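Long-range contacts in UPF0303 protein YBR137W (Saccharomyces cerevisiae, PDB 4CLC), which is of unknown molecular function but is a cytoplasmic protein of the HbpS-like family, named for haem-degrading relatives in the GAF clan: residues F40-Y45 with I165-E170; Y45-V50 with F72-Y77; K57-D62 with L146-L151; Q89-T94 with E124-G129; G130-Q135 with M159-L164. All blocks are in the same frame, centred on the assembly; numbering follows the deposited sequence.

How the interactions relate
Helices 36-53 and 153-168 lie on one face of a mixed beta sheet, helix 84-98 on the other. Interaction 1 joins the first two helices and shares Tyr-45 with interaction 2, which sets helix 36-53 on strand 70-75; the centres of interactions 1 and 2 are about 11 Å apart. Interaction 3 pairs central strands 60-64 and 144-149, about 7 Å from interaction 2 between centres. Interaction 5 lays helix 153-168 on strand 131-136. Interaction 4, about 23 Å from interaction 1 between centres, fixes helix 84-98 to a loop. Along the chain interaction 1 spans the rest; interaction 3 crosses 2 and 5 and encloses 4. Together they hold helices on both faces of the sheet.

Interaction 1 of 5, residues F40-Y45 with I165-E170; sequences FDLGTY and IAFANE
Helices 36-53 and 153-168, neighbours on one face of the sheet in this HbpS-like fold, meet here where Leu-42 and Tyr-45 of the first surround Phe-167 in the last turn of the second. The Phe-167 ring stands with its edge toward the face of Tyr-45, a T-shaped (edge-to-face) pair with centroids 5.5 Å apart and planes at 63°. CD2 of Phe-167 lies over the tyrosine ring, 3.7 Å from Tyr-45 CD2. On a face of Phe-167 sits the methyl Leu-42 CD1, 4.0 Å from the ring centroid in a CH-pi contact, while Phe-167 CE2 comes 3.6 Å from Leu-42 N. A chi1 of -176° swings the Phe-167 ring away from its own amide nitrogen and across to the other helix. Farther out, Tyr-45 OH reaches Ala-166 CB at 3.3 Å, near the tyrosine ring plane. With an alanine in place of Tyr-45, the edge of Phe-167 would probably lose the aromatic face it points at, and Ala-166 CB its contact with the hydroxyl end. Val-2 touches both Tyr-45 and Ala-166, and Leu-31 touches Phe-167. No hydrogen bond crosses between the segments, so the helices are held here by dispersion and ring electrostatics.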
# COMPACT_ATOMS: atom_id res chain seq x y z
N PHE D 40 -7.31 22.34 -28.88
CA PHE D 40 -7.41 23.66 -28.29
C PHE D 40 -8.63 24.40 -28.84
O PHE D 40 -9.34 25.11 -28.12
CB PHE D 40 -6.14 24.47 -28.54
CG PHE D 40 -6.17 25.83 -27.91
CD1 PHE D 40 -6.03 25.98 -26.54
CD2 PHE D 40 -6.38 26.97 -28.69
CE1 PHE D 40 -6.06 27.23 -25.95
CE2 PHE D 40 -6.43 28.21 -28.11
CZ PHE D 40 -6.26 28.35 -26.74
N ASP D 41 -8.86 24.23 -30.14
CA ASP D 41 -10.02 24.83 -30.76
C ASP D 41 -11.26 24.26 -30.10
O ASP D 41 -12.09 25.02 -29.60
CB ASP D 41 -10.01 24.60 -32.27
CG ASP D 41 -8.89 25.35 -32.96
OD1 ASP D 41 -8.44 26.38 -32.40
OD2 ASP D 41 -8.44 24.92 -34.06
N LEU D 42 -11.36 22.93 -30.06
CA LEU D 42 -12.53 22.29 -29.47
C LEU D 42 -12.78 22.71 -28.03
O LEU D 42 -13.92 22.98 -27.64
CB LEU D 42 -12.41 20.77 -29.53
CG LEU D 42 -13.49 20.07 -28.70
CD1 LEU D 42 -14.85 20.31 -29.33
CD2 LEU D 42 -13.20 18.59 -28.59
N GLY D 43 -11.73 22.79 -27.23
CA GLY D 43 -11.87 23.17 -25.84
C GLY D 43 -12.36 24.60 -25.63
O GLY D 43 -13.13 24.86 -24.70
N THR D 44 -11.90 25.53 -26.46
CA THR D 44 -12.28 26.93 -26.25
C THR D 44 -13.68 27.14 -26.80
O THR D 44 -14.48 27.89 -26.25
CB THR D 44 -11.27 27.94 -26.88
OG1 THR D 44 -11.03 27.62 -28.25
CG2 THR D 44 -9.96 27.90 -26.14
N TYR D 45 -13.98 26.41 -27.86
CA TYR D 45 -15.32 26.36 -28.42
C TYR D 45 -16.36 26.03 -27.34
O TYR D 45 -17.30 26.80 -27.09
CB TYR D 45 -15.35 25.32 -29.53
CG TYR D 45 -16.66 25.19 -30.27
CD1 TYR D 45 -17.11 26.21 -31.09
CD2 TYR D 45 -17.42 24.03 -30.17
CE1 TYR D 45 -18.30 26.09 -31.79
CE2 TYR D 45 -18.61 23.90 -30.87
CZ TYR D 45 -19.05 24.93 -31.68
OH TYR D 45 -20.23 24.82 -32.37
N ILE D 165 -20.78 17.45 -31.36
CA ILE D 165 -21.41 17.27 -32.68
C ILE D 165 -21.47 18.58 -33.48
O ILE D 165 -21.25 18.60 -34.70
CB ILE D 165 -22.84 16.69 -32.55
CG1 ILE D 165 -22.80 15.23 -32.12
CG2 ILE D 165 -23.59 16.81 -33.87
CD1 ILE D 165 -24.12 14.52 -32.30
N ALA D 166 -21.77 19.68 -32.79
CA ALA D 166 -21.69 21.00 -33.42
C ALA D 166 -20.30 21.28 -33.99
O ALA D 166 -20.17 21.67 -35.15
CB ALA D 166 -22.07 22.07 -32.44
N PHE D 167 -19.27 21.07 -33.17
CA PHE D 167 -17.88 21.28 -33.60
C PHE D 167 -17.52 20.39 -34.77
O PHE D 167 -16.87 20.82 -35.73
CB PHE D 167 -16.91 21.04 -32.44
CG PHE D 167 -15.48 21.32 -32.79
CD1 PHE D 167 -14.67 20.35 -33.34
CD2 PHE D 167 -14.92 22.58 -32.54
CE1 PHE D 167 -13.35 20.61 -33.66
CE2 PHE D 167 -13.59 22.85 -32.85
CZ PHE D 167 -12.81 21.87 -33.41
N ALA D 168 -17.93 19.13 -34.68
CA ALA D 168 -17.66 18.18 -35.74
C ALA D 168 -18.36 18.65 -37.02
O ALA D 168 -17.86 18.40 -38.13
CB ALA D 168 -18.12 16.80 -35.36
N ASN D 169 -19.48 19.34 -36.84
CA ASN D 169 -20.31 19.74 -37.97
C ASN D 169 -19.80 20.99 -38.65
O ASN D 169 -20.37 21.40 -39.65
CB ASN D 169 -21.78 19.93 -37.54
CG ASN D 169 -22.70 18.81 -38.04
OD1 ASN D 169 -22.43 18.14 -39.04
ND2 ASN D 169 -23.80 18.60 -37.33
N GLU D 170 -18.72 21.59 -38.16
CA GLU D 170 -18.11 22.64 -38.95
C GLU D 170 -16.89 22.11 -39.71
O GLU D 170 -15.84 21.78 -39.12
CB GLU D 170 -17.70 23.84 -38.10
CG GLU D 170 -18.79 24.38 -37.23
CD GLU D 170 -18.59 25.85 -36.89
OE1 GLU D 170 -17.59 26.45 -37.35
OE2 GLU D 170 -19.42 26.39 -36.14

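Interaction 2 of 5, residues Y45-V50 with F72-Y77; sequences YIRNAV and FRTVTY
Arg-47 and Thr-74 cross at about a right angle, and so do Val-50 and Thr-76 one turn farther along helix 36-53, where this helix covers strand 70-75 and the turn that follows it in the alpha-beta layering of the fold. Arg-47 runs straight out from the helix, extended from CG to NE (chi2 -177°, chi3 177°), and passes over the threonine. Its CD packs against the methyl Thr-74 CG2 at 3.7 Å. The guanidinium meets Thr-74 OG1 at its edge, near its plane, and NE donates a weak hydrogen bond to that oxygen, 3.3 Å long and bent to 130° at the hydrogen. Thr-74 presents both branches, OG1 to NE and CG2 to the aliphatic part of the arginine chain. Beyond NE, the charged end of Arg-47 belongs to the assembly: NH2 bonds to a polar side chain of another protein chain, and an aromatic side chain there makes a cation-pi contact. An alanine here removes the guanidinium and is likely to leave those partners in the other chain without their mate, and Thr-74 without its weak donor. Thr-76 OG1 is hydrogen-bonded to Lys-57 O, which helps to fix the rotation of the side chain. Its methyl carbon CG2 then faces Val-50 CG1 at 3.7 Å.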
# COMPACT_ATOMS: atom_id res chain seq x y z
N TYR D 45 -13.98 26.41 -27.86
CA TYR D 45 -15.32 26.36 -28.42
C TYR D 45 -16.36 26.03 -27.34
O TYR D 45 -17.30 26.80 -27.09
CB TYR D 45 -15.35 25.32 -29.53
CG TYR D 45 -16.66 25.19 -30.27
CD1 TYR D 45 -17.11 26.21 -31.09
CD2 TYR D 45 -17.42 24.03 -30.17
CE1 TYR D 45 -18.30 26.09 -31.79
CE2 TYR D 45 -18.61 23.90 -30.87
CZ TYR D 45 -19.05 24.93 -31.68
OH TYR D 45 -20.23 24.82 -32.37
N ILE D 46 -16.16 24.89 -26.69
CA ILE D 46 -16.99 24.48 -25.57
C ILE D 46 -16.95 25.49 -24.45
O ILE D 46 -17.95 25.70 -23.75
CB ILE D 46 -16.53 23.11 -25.02
CG1 ILE D 46 -16.53 22.07 -26.12
CG2 ILE D 46 -17.39 22.68 -23.84
CD1 ILE D 46 -16.05 20.76 -25.65
N ARG D 47 -15.80 26.13 -24.26
CA ARG D 47 -15.67 27.04 -23.14
C ARG D 47 -16.58 28.21 -23.39
O ARG D 47 -17.27 28.68 -22.49
CB ARG D 47 -14.22 27.51 -22.94
CG ARG D 47 -14.04 28.39 -21.69
CD ARG D 47 -12.62 28.90 -21.56
NE ARG D 47 -12.48 29.79 -20.42
CZ ARG D 47 -12.73 31.09 -20.48
NH1 ARG D 47 -13.14 31.62 -21.62
NH2 ARG D 47 -12.58 31.85 -19.40
N ASN D 48 -16.59 28.66 -24.64
CA ASN D 48 -17.46 29.75 -25.05
C ASN D 48 -18.91 29.29 -24.85
O ASN D 48 -19.69 29.94 -24.14
CB ASN D 48 -17.20 30.14 -26.50
CG ASN D 48 -18.37 30.88 -27.12
OD1 ASN D 48 -19.01 30.39 -28.07
ND2 ASN D 48 -18.64 32.09 -26.62
N ALA D 49 -19.23 28.15 -25.45
CA ALA D 49 -20.56 27.55 -25.36
C ALA D 49 -21.09 27.48 -23.92
O ALA D 49 -22.13 28.06 -23.63
CB ALA D 49 -20.56 26.20 -25.98
N VAL D 50 -20.39 26.77 -23.04
CA VAL D 50 -20.83 26.69 -21.65
C VAL D 50 -21.02 28.09 -21.07
O VAL D 50 -21.92 28.31 -20.25
CB VAL D 50 -19.85 25.87 -20.75
CG1 VAL D 50 -20.15 26.05 -19.28
CG2 VAL D 50 -19.93 24.40 -21.07
N PHE D 72 -6.05 19.65 -22.82
CA PHE D 72 -6.81 20.87 -22.54
C PHE D 72 -7.50 20.83 -21.21
O PHE D 72 -8.10 19.83 -20.86
CB PHE D 72 -7.88 21.12 -23.60
CG PHE D 72 -8.59 22.43 -23.44
CD1 PHE D 72 -8.07 23.58 -24.00
CD2 PHE D 72 -9.76 22.53 -22.71
CE1 PHE D 72 -8.71 24.80 -23.84
CE2 PHE D 72 -10.41 23.74 -22.56
CZ PHE D 72 -9.87 24.88 -23.12
N ARG D 73 -7.46 21.94 -20.50
CA ARG D 73 -8.26 22.07 -19.30
C ARG D 73 -8.60 23.54 -19.08
O ARG D 73 -7.77 24.41 -19.36
CB ARG D 73 -7.54 21.48 -18.09
CG ARG D 73 -8.30 21.61 -16.81
CD ARG D 73 -9.45 20.62 -16.74
NE ARG D 73 -8.98 19.23 -16.71
CZ ARG D 73 -8.55 18.62 -15.61
NH1 ARG D 73 -8.51 19.27 -14.46
NH2 ARG D 73 -8.15 17.36 -15.68
N THR D 74 -9.80 23.81 -18.61
CA THR D 74 -10.17 25.18 -18.26
C THR D 74 -11.29 25.20 -17.24
O THR D 74 -11.93 24.21 -16.96
CB THR D 74 -10.59 26.02 -19.48
OG1 THR D 74 -10.72 27.38 -19.08
CG2 THR D 74 -11.91 25.56 -20.03
N VAL D 75 -11.49 26.37 -16.67
CA VAL D 75 -12.49 26.57 -15.66
C VAL D 75 -13.34 27.74 -16.19
O VAL D 75 -12.78 28.75 -16.60
CB VAL D 75 -11.80 26.81 -14.29
CG1 VAL D 75 -12.37 28.00 -13.55
CG2 VAL D 75 -11.82 25.55 -13.46
N THR D 76 -14.66 27.59 -16.25
CA THR D 76 -15.50 28.54 -17.03
C THR D 76 -15.89 29.81 -16.30
O THR D 76 -16.38 30.76 -16.92
CB THR D 76 -16.83 27.92 -17.52
OG1 THR D 76 -17.61 27.50 -16.39
CG2 THR D 76 -16.59 26.75 -18.45
N TYR D 77 -15.67 29.83 -15.00
CA TYR D 77 -16.14 30.93 -14.17
C TYR D 77 -15.63 30.70 -12.76
O TYR D 77 -15.19 29.60 -12.43
CB TYR D 77 -17.66 31.00 -14.19
CG TYR D 77 -18.27 32.30 -13.74
CD1 TYR D 77 -18.38 33.37 -14.62
CD2 TYR D 77 -18.76 32.45 -12.46
CE1 TYR D 77 -18.95 34.55 -14.23
CE2 TYR D 77 -19.32 33.65 -12.06
CZ TYR D 77 -19.42 34.69 -12.96
OH TYR D 77 -19.99 35.88 -12.60

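Interaction 3 of 5, residues K57-D62 with L146-L151; sequences KPVAID and LTISGL
Val-59 is the forked bump of this contact, its two branches fitting against Ile-148 and Leu-151, which stand on either side of Gly-150. CG1 of Val-59 rests on Ile-148 CG2 at 3.5 Å; CG2 meets Leu-151 CD2, also at 3.5 Å. That leucine methyl group extends on to Lys-57 CB, 4.0 Å away. Between these bumps Gly-150, with phi at 115°, stays flat: a CB there would run into Pro-58 O. Strands 60-64 and 144-149 are antiparallel central neighbours of the sheet, tied by Ala-60 N to Ser-149 O (2.8 Å), Asp-62 N to Thr-147 O and the two return bonds. Ile-61 and Ile-148, a non-hydrogen-bonded pair, jut from one face together with Leu-146, and Ile-46 of helix 36-53 packs on all three. On the other face the small Ala-60 receives Asn-84 and Ile-88 of helix 84-98. Beside it Asp-62 OD2 forms a salt bridge with Arg-73, while a water lies 3.0 Å from Asp-62 OD1 and 2.8 Å from Thr-147 OG1.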
# COMPACT_ATOMS: atom_id res chain seq x y z
N LYS D 57 -22.19 29.99 -14.02
CA LYS D 57 -22.04 28.61 -13.54
C LYS D 57 -20.58 28.16 -13.72
O LYS D 57 -20.08 28.11 -14.84
CB LYS D 57 -22.98 27.66 -14.28
CG LYS D 57 -24.42 27.64 -13.75
CD LYS D 57 -24.50 26.99 -12.38
CE LYS D 57 -25.89 27.02 -11.79
NZ LYS D 57 -25.91 26.34 -10.45
N PRO D 58 -19.88 27.90 -12.61
CA PRO D 58 -18.50 27.43 -12.79
C PRO D 58 -18.47 26.02 -13.33
O PRO D 58 -19.01 25.09 -12.71
CB PRO D 58 -17.92 27.50 -11.37
CG PRO D 58 -19.11 27.24 -10.49
CD PRO D 58 -20.32 27.81 -11.21
N VAL D 59 -17.76 25.82 -14.43
CA VAL D 59 -17.75 24.52 -15.07
C VAL D 59 -16.34 24.17 -15.48
O VAL D 59 -15.59 25.03 -15.92
CB VAL D 59 -18.71 24.50 -16.27
CG1 VAL D 59 -18.48 23.30 -17.13
CG2 VAL D 59 -20.12 24.50 -15.78
N ALA D 60 -15.97 22.90 -15.30
CA ALA D 60 -14.64 22.43 -15.64
C ALA D 60 -14.73 21.63 -16.93
O ALA D 60 -15.65 20.86 -17.13
CB ALA D 60 -14.06 21.61 -14.51
N ILE D 61 -13.77 21.85 -17.83
CA ILE D 61 -13.76 21.20 -19.13
C ILE D 61 -12.43 20.51 -19.37
O ILE D 61 -11.39 21.14 -19.28
CB ILE D 61 -14.02 22.24 -20.24
CG1 ILE D 61 -15.37 22.91 -20.04
CG2 ILE D 61 -13.93 21.60 -21.61
CD1 ILE D 61 -15.56 24.13 -20.89
N ASP D 62 -12.44 19.21 -19.69
CA ASP D 62 -11.21 18.48 -19.95
C ASP D 62 -11.16 17.82 -21.34
O ASP D 62 -12.17 17.35 -21.87
CB ASP D 62 -10.99 17.42 -18.86
CG ASP D 62 -9.61 16.76 -18.95
OD1 ASP D 62 -9.47 15.74 -19.66
OD2 ASP D 62 -8.66 17.26 -18.29
N LEU D 146 -13.86 13.77 -23.89
CA LEU D 146 -14.24 15.10 -23.48
C LEU D 146 -15.04 15.00 -22.19
O LEU D 146 -15.96 14.21 -22.12
CB LEU D 146 -15.04 15.78 -24.58
CG LEU D 146 -16.00 16.92 -24.25
CD1 LEU D 146 -15.24 18.06 -23.64
CD2 LEU D 146 -16.64 17.35 -25.52
N THR D 147 -14.68 15.78 -21.18
CA THR D 147 -15.33 15.67 -19.89
C THR D 147 -15.69 17.03 -19.32
O THR D 147 -14.82 17.89 -19.16
CB THR D 147 -14.47 14.94 -18.86
OG1 THR D 147 -14.13 13.64 -19.34
CG2 THR D 147 -15.22 14.82 -17.56
N ILE D 148 -16.97 17.21 -19.00
CA ILE D 148 -17.46 18.46 -18.47
C ILE D 148 -17.95 18.20 -17.07
O ILE D 148 -18.40 17.09 -16.76
CB ILE D 148 -18.56 19.03 -19.37
CG1 ILE D 148 -18.00 19.28 -20.77
CG2 ILE D 148 -19.12 20.31 -18.81
CD1 ILE D 148 -19.01 19.82 -21.74
N SER D 149 -17.84 19.19 -16.21
CA SER D 149 -18.25 19.04 -14.83
C SER D 149 -18.73 20.36 -14.25
O SER D 149 -18.14 21.39 -14.51
CB SER D 149 -17.09 18.49 -13.99
OG SER D 149 -17.10 19.05 -12.68
N GLY D 150 -19.74 20.30 -13.39
CA GLY D 150 -20.25 21.46 -12.69
C GLY D 150 -21.66 21.90 -13.00
O GLY D 150 -22.23 22.73 -12.28
N LEU D 151 -22.25 21.35 -14.06
CA LEU D 151 -23.69 21.53 -14.30
C LEU D 151 -24.49 20.37 -13.70
O LEU D 151 -23.95 19.55 -12.96
CB LEU D 151 -23.98 21.65 -15.80
CG LEU D 151 -23.20 22.74 -16.52
CD1 LEU D 151 -23.41 22.65 -18.01
CD2 LEU D 151 -23.62 24.10 -16.00
O HOH W 1 -11.74 14.09 -20.67

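Interaction 4 of 5, residues Q89-T94 with E124-G129; sequences QRKKKT and EYAFHG
Ala-126 is pressed against helix 84-98 on the dense side of this contact, its CB over one face of the Arg-90 guanidinium, 3.4 Å from NH1. Its backbone grips the helix twice. Ala-126 N donates to Arg-90 O (2.9 Å, 167° at the hydrogen), coming from above the carbonyl plane, and Thr-94 OG1 donates to Ala-126 O at 2.7 Å. The methyl Thr-94 CG2 sits off-centre over the Phe-127 ring, 4.3 Å from its centroid. Helix 84-98 is the outer layer on one face of the mixed sheet, and the loop 124-129 lies on that helix just before the chain enters strand 131-136. Lys-91, stretched out beyond CG, hydrogen-bonds through NZ to both Gly-129 O and Ile-148 O of the sheet. Arg-90 NH2 bonds Ser-122 O and, weakly, Tyr-125 O. The other flank is more open. There the partly exposed Lys-93 lays CD over the face of Tyr-125, 4.1 Å from the ring centroid, and its NZ forms a salt bridge with Glu-124 OE2 whose modelled length is too short to trust; Tyr-125 OH bonds Arg-97.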
# COMPACT_ATOMS: atom_id res chain seq x y z
N GLN D 89 -11.87 13.27 -13.27
CA GLN D 89 -11.07 12.05 -13.33
C GLN D 89 -11.96 10.83 -13.25
O GLN D 89 -11.83 9.89 -14.03
CB GLN D 89 -10.04 12.01 -12.22
CG GLN D 89 -8.70 11.45 -12.69
CD GLN D 89 -8.05 12.29 -13.80
OE1 GLN D 89 -8.51 13.40 -14.14
NE2 GLN D 89 -6.97 11.77 -14.38
N ARG D 90 -12.90 10.87 -12.31
CA ARG D 90 -13.83 9.78 -12.12
C ARG D 90 -14.78 9.57 -13.32
O ARG D 90 -15.05 8.41 -13.69
CB ARG D 90 -14.61 10.01 -10.84
CG ARG D 90 -13.73 10.07 -9.63
CD ARG D 90 -14.52 10.26 -8.37
NE ARG D 90 -15.56 9.24 -8.24
CZ ARG D 90 -16.86 9.49 -8.27
NH1 ARG D 90 -17.31 10.74 -8.41
NH2 ARG D 90 -17.72 8.50 -8.16
N LYS D 91 -15.25 10.64 -13.95
CA LYS D 91 -16.12 10.44 -15.11
C LYS D 91 -15.32 9.86 -16.28
O LYS D 91 -15.73 8.86 -16.88
CB LYS D 91 -16.78 11.75 -15.54
CG LYS D 91 -17.76 12.31 -14.55
CD LYS D 91 -18.54 13.46 -15.14
CE LYS D 91 -19.27 14.25 -14.07
NZ LYS D 91 -19.98 15.43 -14.67
N LYS D 92 -14.19 10.49 -16.57
CA LYS D 92 -13.29 10.11 -17.66
C LYS D 92 -12.90 8.66 -17.52
O LYS D 92 -12.89 7.92 -18.50
CB LYS D 92 -12.04 11.01 -17.65
CG LYS D 92 -11.04 10.70 -18.74
CD LYS D 92 -9.85 11.63 -18.73
CE LYS D 92 -9.12 11.61 -17.42
NZ LYS D 92 -9.11 12.98 -16.86
N LYS D 93 -12.59 8.26 -16.30
CA LYS D 93 -12.14 6.90 -16.05
C LYS D 93 -13.22 5.91 -16.48
O LYS D 93 -12.95 4.99 -17.27
CB LYS D 93 -11.76 6.71 -14.58
CG LYS D 93 -10.93 5.44 -14.39
CD LYS D 93 -10.30 5.31 -13.03
CE LYS D 93 -9.34 4.11 -13.00
NZ LYS D 93 -8.29 4.21 -11.94
N THR D 94 -14.44 6.10 -15.98
CA THR D 94 -15.57 5.27 -16.38
C THR D 94 -15.71 5.23 -17.90
O THR D 94 -15.67 4.16 -18.49
CB THR D 94 -16.89 5.76 -15.79
OG1 THR D 94 -16.87 5.70 -14.35
CG2 THR D 94 -18.01 4.92 -16.31
N GLU D 124 -13.60 5.89 -7.36
CA GLU D 124 -12.68 5.81 -8.47
C GLU D 124 -13.41 6.07 -9.80
O GLU D 124 -12.96 6.86 -10.62
CB GLU D 124 -11.97 4.44 -8.48
CG GLU D 124 -10.78 4.32 -9.45
CD GLU D 124 -10.02 2.98 -9.36
OE1 GLU D 124 -10.43 2.08 -8.59
OE2 GLU D 124 -9.00 2.84 -10.07
N TYR D 125 -14.46 5.30 -10.07
CA TYR D 125 -15.30 5.55 -11.24
C TYR D 125 -16.59 6.32 -10.93
O TYR D 125 -17.29 6.00 -9.98
CB TYR D 125 -15.65 4.23 -11.91
CG TYR D 125 -14.48 3.42 -12.39
CD1 TYR D 125 -13.80 2.55 -11.53
CD2 TYR D 125 -14.06 3.49 -13.71
CE1 TYR D 125 -12.75 1.80 -11.96
CE2 TYR D 125 -13.00 2.74 -14.14
CZ TYR D 125 -12.34 1.89 -13.26
OH TYR D 125 -11.29 1.12 -13.72
N ALA D 126 -16.92 7.33 -11.72
CA ALA D 126 -18.16 8.07 -11.51
C ALA D 126 -19.18 7.70 -12.56
O ALA D 126 -18.84 7.51 -13.73
CB ALA D 126 -17.92 9.56 -11.53
N PHE D 127 -20.41 7.51 -12.12
CA PHE D 127 -21.45 7.16 -13.06
C PHE D 127 -22.46 8.27 -13.42
O PHE D 127 -23.40 8.02 -14.19
CB PHE D 127 -22.10 5.88 -12.57
CG PHE D 127 -21.21 4.70 -12.75
CD1 PHE D 127 -20.27 4.37 -11.79
CD2 PHE D 127 -21.25 3.97 -13.94
CE1 PHE D 127 -19.41 3.30 -11.98
CE2 PHE D 127 -20.40 2.90 -14.14
CZ PHE D 127 -19.47 2.57 -13.17
N HIS D 128 -22.26 9.48 -12.87
CA HIS D 128 -22.93 10.70 -13.37
C HIS D 128 -22.44 11.05 -14.76
O HIS D 128 -21.37 10.61 -15.17
CB HIS D 128 -22.70 11.88 -12.46
CG HIS D 128 -23.32 11.74 -11.11
ND1 HIS D 128 -23.46 10.52 -10.48
CD2 HIS D 128 -23.78 12.67 -10.24
CE1 HIS D 128 -24.00 10.70 -9.29
NE2 HIS D 128 -24.21 11.99 -9.12
N GLY D 129 -23.21 11.84 -15.50
CA GLY D 129 -22.86 12.15 -16.88
C GLY D 129 -21.91 13.33 -17.04
O GLY D 129 -21.61 14.04 -16.09

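Interaction 5 of 5, residues G130-Q135 with M159-L164; sequences GAVLIQ and MAVSSL
No ring or planar side chain takes part where Val-132 meets Ala-160, Val-161 and Leu-164; the flat groups here are peptides. The methyl Leu-164 CD2 lies 3.9 Å from Leu-133 O, and Ala-160 CB 4.2 Å from Gly-130 O. The side-chain contact itself is all aliphatic, helix-on-sheet packing in the layered alpha/beta fold, with helix 153-168 laid on strand 131-136 and no hydrogen bond passing between the two segments. Val-132 straddles the helix surface: CG1 meets Leu-164 CD2 at 3.5 Å, while CG2 touches both Ala-160 CB, at 3.6 Å, and Val-161 CG2, at 3.7 Å. The Val-132 and Leu-164 side chains point past one another, whereas Val-161 comes across Val-132. The second leucine branch, CD1, reaches Ile-134 CG1 at 4.1 Å. Segment axes 8.4 Å apart and inclined at 30° run the helix roughly along the strand. Helix 36-53 adds Leu-42 against both Ile-134 and Leu-164, and strand 144-149 adds Leu-146 under Leu-164 and Ile-148 under Ala-160; on the far side of the sheet, Ala-131 and Leu-133 face helix 84-98.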
# COMPACT_ATOMS: atom_id res chain seq x y z
N GLY D 130 -21.51 13.58 -18.28
CA GLY D 130 -20.55 14.63 -18.60
C GLY D 130 -19.22 14.23 -19.23
O GLY D 130 -18.48 15.09 -19.70
N ALA D 131 -18.94 12.93 -19.30
CA ALA D 131 -17.75 12.43 -19.97
C ALA D 131 -18.14 11.74 -21.25
O ALA D 131 -18.72 10.66 -21.22
CB ALA D 131 -16.98 11.47 -19.09
N VAL D 132 -17.81 12.35 -22.38
CA VAL D 132 -18.15 11.78 -23.66
C VAL D 132 -16.87 11.49 -24.43
O VAL D 132 -16.03 12.36 -24.61
CB VAL D 132 -19.07 12.74 -24.48
CG1 VAL D 132 -19.27 12.23 -25.89
CG2 VAL D 132 -20.40 12.90 -23.78
N LEU D 133 -16.72 10.26 -24.88
CA LEU D 133 -15.60 9.91 -25.72
C LEU D 133 -15.65 10.70 -27.02
O LEU D 133 -16.72 11.06 -27.50
CB LEU D 133 -15.59 8.41 -26.00
CG LEU D 133 -15.38 7.50 -24.80
CD1 LEU D 133 -15.62 6.06 -25.20
CD2 LEU D 133 -13.99 7.67 -24.27
N ILE D 134 -14.47 10.97 -27.57
CA ILE D 134 -14.33 11.57 -28.89
C ILE D 134 -13.95 10.48 -29.87
O ILE D 134 -12.81 10.00 -29.87
CB ILE D 134 -13.26 12.67 -28.92
CG1 ILE D 134 -13.55 13.77 -27.90
CG2 ILE D 134 -13.16 13.27 -30.31
CD1 ILE D 134 -12.52 14.87 -27.93
N GLN D 135 -14.89 10.11 -30.73
CA GLN D 135 -14.70 9.00 -31.67
C GLN D 135 -13.91 9.41 -32.90
O GLN D 135 -13.90 10.58 -33.28
CB GLN D 135 -16.04 8.44 -32.11
CG GLN D 135 -16.20 6.99 -31.78
CD GLN D 135 -16.32 6.76 -30.31
OE1 GLN D 135 -17.20 7.33 -29.65
NE2 GLN D 135 -15.45 5.92 -29.77
N MET D 159 -24.36 19.20 -23.02
CA MET D 159 -23.39 20.19 -23.47
C MET D 159 -22.24 19.50 -24.18
O MET D 159 -21.82 19.90 -25.27
CB MET D 159 -22.85 21.03 -22.32
CG MET D 159 -23.43 22.46 -22.22
SD MET D 159 -23.32 23.51 -23.69
CE MET D 159 -21.74 23.03 -24.42
N ALA D 160 -21.76 18.42 -23.55
CA ALA D 160 -20.71 17.61 -24.14
C ALA D 160 -21.07 17.13 -25.52
O ALA D 160 -20.36 17.41 -26.47
CB ALA D 160 -20.41 16.43 -23.24
N VAL D 161 -22.20 16.43 -25.65
CA VAL D 161 -22.56 15.78 -26.91
C VAL D 161 -22.92 16.79 -28.00
O VAL D 161 -22.61 16.60 -29.19
CB VAL D 161 -23.75 14.81 -26.74
CG1 VAL D 161 -23.91 13.94 -27.98
CG2 VAL D 161 -23.56 13.92 -25.52
N SER D 162 -23.59 17.85 -27.59
CA SER D 162 -24.12 18.82 -28.52
C SER D 162 -22.97 19.57 -29.19
O SER D 162 -22.87 19.62 -30.43
CB SER D 162 -25.03 19.81 -27.81
OG SER D 162 -25.66 19.19 -26.71
N SER D 163 -22.11 20.14 -28.34
CA SER D 163 -21.00 20.97 -28.81
C SER D 163 -19.95 20.11 -29.48
O SER D 163 -19.21 20.58 -30.33
CB SER D 163 -20.39 21.76 -27.66
OG SER D 163 -19.98 20.91 -26.63
N LEU D 164 -19.89 18.85 -29.10
CA LEU D 164 -18.99 17.92 -29.76
C LEU D 164 -19.47 17.67 -31.20
O LEU D 164 -18.67 17.68 -32.13
CB LEU D 164 -18.94 16.63 -28.96
CG LEU D 164 -17.77 15.69 -29.08
CD1 LEU D 164 -16.46 16.47 -29.05
CD2 LEU D 164 -17.87 14.79 -27.89